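Local structure of Bd3460 (Bdellovibrio bacteriovorus, 5CEC) at residues T65-A70 with D77-L82. The protein is an ankyrin-repeat immunity protein that binds the predatory endopeptidase Bd3459 and probably protects the bacterium from its own enzyme during prey invasion. Sequence-based numbering, arbitrary orientation.
With SO4 (sulfate ion), chain H.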
loop_
_atom_site.group_PDB
_atom_site.type_symbol
_atom_site.label_atom_id
_atom_site.label_comp_id
_atom_site.label_asym_id
_atom_site.label_seq_id
_atom_site.Cartn_x
_atom_site.Cartn_y
_atom_site.Cartn_z
ATOM N N THR B 65 -6.163 -19.645 11.171
ATOM C CA THR B 65 -5.336 -19.539 12.367
ATOM C C THR B 65 -4.737 -18.137 12.466
ATOM O O THR B 65 -4.708 -17.392 11.483
ATOM C CB THR B 65 -4.151 -20.488 12.276
ATOM O OG1 THR B 65 -3.366 -20.151 11.123
ATOM C CG2 THR B 65 -4.611 -21.942 12.209
ATOM N N PRO B 66 -4.193 -17.789 13.642
ATOM C CA PRO B 66 -3.409 -16.559 13.752
ATOM C C PRO B 66 -2.311 -16.451 12.710
ATOM O O PRO B 66 -2.078 -15.355 12.160
ATOM C CB PRO B 66 -2.805 -16.663 15.161
ATOM C CG PRO B 66 -3.813 -17.460 15.917
ATOM C CD PRO B 66 -4.383 -18.443 14.956
ATOM N N LEU B 67 -1.580 -17.534 12.487
ATOM C CA LEU B 67 -0.474 -17.481 11.540
ATOM C C LEU B 67 -0.957 -17.149 10.133
ATOM O O LEU B 67 -0.295 -16.388 9.413
ATOM C CB LEU B 67 0.291 -18.811 11.542
ATOM C CG LEU B 67 1.549 -18.825 10.683
ATOM C CD1 LEU B 67 2.602 -17.896 11.224
ATOM C CD2 LEU B 67 2.080 -20.225 10.507
ATOM N N MET B 68 -2.061 -17.757 9.706
ATOM C CA MET B 68 -2.620 -17.441 8.379
ATOM C C MET B 68 -2.985 -15.976 8.271
ATOM O O MET B 68 -2.731 -15.361 7.235
ATOM C CB MET B 68 -3.840 -18.290 8.070
ATOM C CG MET B 68 -3.569 -19.762 7.832
ATOM S SD MET B 68 -5.161 -20.607 7.893
ATOM C CE MET B 68 -4.620 -22.256 8.285
ATOM N N ASN B 69 -3.621 -15.443 9.302
ATOM C CA ASN B 69 -3.948 -14.038 9.334
ATOM C C ASN B 69 -2.722 -13.143 9.235
ATOM O O ASN B 69 -2.724 -12.184 8.465
ATOM C CB ASN B 69 -4.732 -13.728 10.610
ATOM C CG ASN B 69 -6.203 -14.008 10.478
ATOM O OD1 ASN B 69 -6.928 -13.210 9.914
ATOM N ND2 ASN B 69 -6.657 -15.137 11.007
ATOM N N ALA B 70 -1.671 -13.439 10.007
ATOM C CA ALA B 70 -0.452 -12.640 9.973
ATOM C C ALA B 70 0.213 -12.715 8.600
ATOM O O ALA B 70 0.739 -11.723 8.102
ATOM C CB ALA B 70 0.510 -13.109 11.041
ATOM N N ASP B 77 6.855 -9.231 11.524
ATOM C CA ASP B 77 7.147 -9.297 12.966
ATOM C C ASP B 77 6.178 -10.215 13.694
ATOM O O ASP B 77 6.580 -10.986 14.564
ATOM C CB ASP B 77 7.161 -7.894 13.590
ATOM C CG ASP B 77 8.445 -7.130 13.278
ATOM O OD1 ASP B 77 9.328 -7.689 12.594
ATOM O OD2 ASP B 77 8.584 -5.971 13.722
ATOM N N ILE B 78 4.902 -10.175 13.327
ATOM C CA ILE B 78 3.915 -11.043 13.969
ATOM C C ILE B 78 4.160 -12.502 13.573
ATOM O O ILE B 78 4.122 -13.390 14.426
ATOM C CB ILE B 78 2.483 -10.604 13.671
ATOM C CG1 ILE B 78 2.211 -9.226 14.288
ATOM C CG2 ILE B 78 1.493 -11.647 14.179
ATOM C CD1 ILE B 78 0.880 -8.612 13.887
ATOM N N VAL B 79 4.484 -12.756 12.312
ATOM C CA VAL B 79 4.824 -14.116 11.886
ATOM C C VAL B 79 6.025 -14.613 12.687
ATOM O O VAL B 79 6.004 -15.724 13.172
ATOM C CB VAL B 79 5.093 -14.182 10.374
ATOM C CG1 VAL B 79 5.751 -15.489 9.943
ATOM C CG2 VAL B 79 3.786 -14.017 9.645
ATOM N N LYS B 80 7.056 -13.785 12.839
ATOM C CA LYS B 80 8.241 -14.213 13.578
ATOM C C LYS B 80 7.901 -14.548 15.029
ATOM O O LYS B 80 8.401 -15.544 15.585
ATOM C CB LYS B 80 9.322 -13.133 13.527
ATOM C CG LYS B 80 10.023 -12.980 12.194
ATOM C CD LYS B 80 11.038 -11.836 12.242
ATOM C CE LYS B 80 11.974 -11.829 11.043
ATOM N NZ LYS B 80 13.090 -10.846 11.231
ATOM N N PHE B 81 7.057 -13.717 15.644
ATOM C CA PHE B 81 6.601 -13.957 17.007
ATOM C C PHE B 81 5.859 -15.295 17.130
ATOM O O PHE B 81 6.128 -16.113 18.024
ATOM C CB PHE B 81 5.721 -12.797 17.504
ATOM C CG PHE B 81 5.074 -13.055 18.836
ATOM C CD1 PHE B 81 5.839 -13.055 20.000
ATOM C CD2 PHE B 81 3.710 -13.348 18.934
ATOM C CE1 PHE B 81 5.254 -13.316 21.228
ATOM C CE2 PHE B 81 3.120 -13.614 20.173
ATOM C CZ PHE B 81 3.893 -13.591 21.319
ATOM N N LEU B 82 4.960 -15.562 16.200
ATOM C CA LEU B 82 4.230 -16.829 16.216
ATOM C C LEU B 82 5.122 -18.036 15.926
ATOM O O LEU B 82 4.959 -19.093 16.547
ATOM C CB LEU B 82 3.079 -16.795 15.228
ATOM C CG LEU B 82 1.975 -15.793 15.584
ATOM C CD1 LEU B 82 0.964 -15.646 14.450
ATOM C CD2 LEU B 82 1.266 -16.118 16.895
HETATM S S SO4 H . 6.429 -5.947 9.293
HETATM O O1 SO4 H . 7.880 -5.899 8.942
HETATM O O2 SO4 H . 5.657 -6.680 8.251
HETATM O O3 SO4 H . 6.269 -6.609 10.591
HETATM O O4 SO4 H . 5.986 -4.524 9.397
#
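The helix-turn-helix pair of an ankyrin repeat is built here, with Ala-70 of 65-70 packed on Ile-78 and Val-79 of 77-82. The two segments run nearly antiparallel, at 157°, with axes 9.2 Å apart. No hydrogen bond joins them; the contact is apolar and buried. The small Ala-70 CB meets Ile-78 CG2 at 3.6 Å and Val-79 CG2 at 3.7 Å. Chi1 of -65° sets Ile-78 CG1 beside the backbone N and CG2 anti to it, facing Ala-70. Leu-82 CD1 reaches over the first turn of the facing helix, 3.7 Å from Leu-67 N, and meets Pro-66 CB. The Leu-67 and Leu-82 side chains lie alongside, pointing opposite ways; Leu-67 CD1 meets Leu-82 CB and Val-79 CG1.

Thr-65 N-caps the first helix in a capping box with Met-68. Its OG1 accepts from Met-68 N at 3.1 Å; in return Thr-65 N gives Met-68 SD a weak hydrogen bond of 3.6 Å. Thr-65 O takes two donors, Asn-69 N and ND2; ND2 comes from above the carbonyl plane. At the start of the second helix, Asp-77 N binds O3 of a sulfate ion, probably from the crystallisation liquor, at 2.8 Å. Leu-76 N and NZ of Lys-154 of the Bd3459 chain also hydrogen-bond to it.

Pro-66 touches helix 31-39, Ile-78 touches Leu-42 of helix 42-49, and Val-79 packs on Val-111 and Leu-115 of helix 109-117.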